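Local coordinates for dihydroxyacetone kinase (Citrobacter freundii, PDB 1UN8), which phosphorylates dihydroxyacetone with ATP, using divalent metal ions, to give dihydroxyacetone phosphate in glycerol fermentation, at residues His11-Val16 with Gly57-Glu62. Sequence-based numbering, arbitrary orientation.
Sequences HLVSDV and GGSGHE
Two valines one turn apart on helix 12-22, Val13 and Val16, rest on the end of strand 52-59 and the loop that follows, meeting Ser59 and Glu62 by van der Waals contact alone. Val13 straddles the serine hydroxyl with both branches: CG1 lies 3.6 Å from Ser59 OG and CG2 3.7 Å from the same oxygen. Ser59 OG is hydrogen-bonded to Gly80 O, which satisfies the hydroxyl where the valine covers it. Val16 reaches the glutamate with a single branch. Its CG1 comes 3.7 Å from Glu62 CG, the nearest atom, with the carboxylate just behind, OE2 being 4.0 Å from Val16 CG1.

One polar bond closes the loop on itself. The Glu62 chain bends at chi2 (73°) and curls back, and OE2 accepts a hydrogen bond from Gly60 N at 3.0 Å on its syn side, somewhat out of the carboxylate plane, an N-H...O angle of 159° marking a fairly straight bond. Gly60 has a positive phi (110°), a conformation that suits a residue without a side chain.

Gly58, Ser59, Gly60 and His61 form part of the dihydroxyacetone site, and the ring of His61 meets that of the active-site His220. Ile271 of the second subunit also packs on Val16. Branched, apolar valines thus give the helix a compact surface here, while Glu62 OE2 pairs with Gly60 N and Ser59 OG with Gly80 O.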
loop_
_atom_site.group_PDB
_atom_site.type_symbol
_atom_site.label_atom_id
_atom_site.label_comp_id
_atom_site.label_asym_id
_atom_site.label_seq_id
_atom_site.Cartn_x
_atom_site.Cartn_y
_atom_site.Cartn_z
ATOM N N HIS A 11 9.564 16.629 -13.109
ATOM C CA HIS A 11 10.563 15.617 -12.728
ATOM C C HIS A 11 9.944 14.415 -12.011
ATOM O O HIS A 11 10.650 13.469 -11.640
ATOM C CB HIS A 11 11.632 16.239 -11.824
ATOM C CG HIS A 11 12.461 17.292 -12.500
ATOM N ND1 HIS A 11 13.389 18.058 -11.824
ATOM C CD2 HIS A 11 12.504 17.703 -13.790
ATOM C CE1 HIS A 11 13.964 18.896 -12.669
ATOM N NE2 HIS A 11 13.446 18.699 -13.868
ATOM N N LEU A 12 8.626 14.466 -11.830
ATOM C CA LEU A 12 7.857 13.435 -11.132
ATOM C C LEU A 12 8.271 12.009 -11.481
ATOM O O LEU A 12 8.786 11.275 -10.622
ATOM C CB LEU A 12 6.360 13.635 -11.430
ATOM C CG LEU A 12 5.179 12.970 -10.689
ATOM C CD1 LEU A 12 5.539 11.581 -10.189
ATOM C CD2 LEU A 12 4.745 13.845 -9.547
ATOM N N VAL A 13 8.033 11.608 -12.727
ATOM C CA VAL A 13 8.373 10.256 -13.152
ATOM C C VAL A 13 9.850 9.946 -12.956
ATOM O O VAL A 13 10.204 8.857 -12.495
ATOM C CB VAL A 13 8.006 10.023 -14.624
ATOM C CG1 VAL A 13 8.560 8.683 -15.090
ATOM C CG2 VAL A 13 6.494 10.063 -14.789
ATOM N N SER A 14 10.714 10.898 -13.302
ATOM C CA SER A 14 12.142 10.683 -13.131
ATOM C C SER A 14 12.478 10.435 -11.663
ATOM O O SER A 14 13.274 9.547 -11.338
ATOM C CB SER A 14 12.932 11.887 -13.622
ATOM O OG SER A 14 14.320 11.654 -13.448
ATOM N N ASP A 15 11.877 11.211 -10.770
ATOM C CA ASP A 15 12.146 11.007 -9.354
ATOM C C ASP A 15 11.685 9.612 -8.883
ATOM O O ASP A 15 12.346 8.972 -8.050
ATOM C CB ASP A 15 11.483 12.114 -8.521
ATOM C CG ASP A 15 12.085 13.499 -8.799
ATOM O OD1 ASP A 15 13.286 13.572 -9.133
ATOM O OD2 ASP A 15 11.366 14.515 -8.667
ATOM N N VAL A 16 10.563 9.132 -9.421
ATOM C CA VAL A 16 10.050 7.815 -9.055
ATOM C C VAL A 16 11.072 6.758 -9.454
ATOM O O VAL A 16 11.357 5.831 -8.706
ATOM C CB VAL A 16 8.687 7.512 -9.768
ATOM C CG1 VAL A 16 8.346 6.034 -9.666
ATOM C CG2 VAL A 16 7.583 8.332 -9.139
ATOM N N GLY A 57 4.681 1.984 -20.558
ATOM C CA GLY A 57 3.427 2.685 -20.736
ATOM C C GLY A 57 3.416 3.856 -19.769
ATOM O O GLY A 57 4.450 4.182 -19.176
ATOM N N GLY A 58 2.259 4.489 -19.600
ATOM C CA GLY A 58 2.174 5.628 -18.703
ATOM C C GLY A 58 2.546 5.226 -17.296
ATOM O O GLY A 58 2.387 4.066 -16.934
ATOM N N SER A 59 3.036 6.164 -16.495
ATOM C CA SER A 59 3.411 5.845 -15.121
ATOM C C SER A 59 2.234 6.022 -14.154
ATOM O O SER A 59 1.175 6.531 -14.525
ATOM C CB SER A 59 4.587 6.719 -14.682
ATOM O OG SER A 59 5.697 6.526 -15.541
ATOM N N GLY A 60 2.430 5.610 -12.911
ATOM C CA GLY A 60 1.373 5.716 -11.930
ATOM C C GLY A 60 0.845 4.336 -11.583
ATOM O O GLY A 60 -0.154 4.213 -10.870
ATOM N N HIS A 61 1.617 3.281 -11.961
ATOM C CA HIS A 61 1.160 1.914 -11.703
ATOM C C HIS A 61 2.267 1.170 -11.017
ATOM O O HIS A 61 2.236 -0.061 -10.978
ATOM C CB HIS A 61 0.768 1.128 -12.974
ATOM C CG HIS A 61 -0.101 1.885 -13.921
ATOM N ND1 HIS A 61 -1.332 2.389 -13.555
ATOM C CD2 HIS A 61 0.077 2.224 -15.220
ATOM C CE1 HIS A 61 -1.880 3.007 -14.589
ATOM N NE2 HIS A 61 -1.046 2.924 -15.611
ATOM N N GLU A 62 3.241 1.918 -10.489
ATOM C CA GLU A 62 4.365 1.352 -9.762
ATOM C C GLU A 62 3.830 0.394 -8.702
ATOM O O GLU A 62 2.766 0.672 -8.102
ATOM C CB GLU A 62 5.129 2.474 -9.073
ATOM C CG GLU A 62 5.757 3.473 -10.026
ATOM C CD GLU A 62 4.743 4.394 -10.679
ATOM O OE1 GLU A 62 3.621 4.491 -10.170
ATOM O OE2 GLU A 62 5.071 5.029 -11.711
#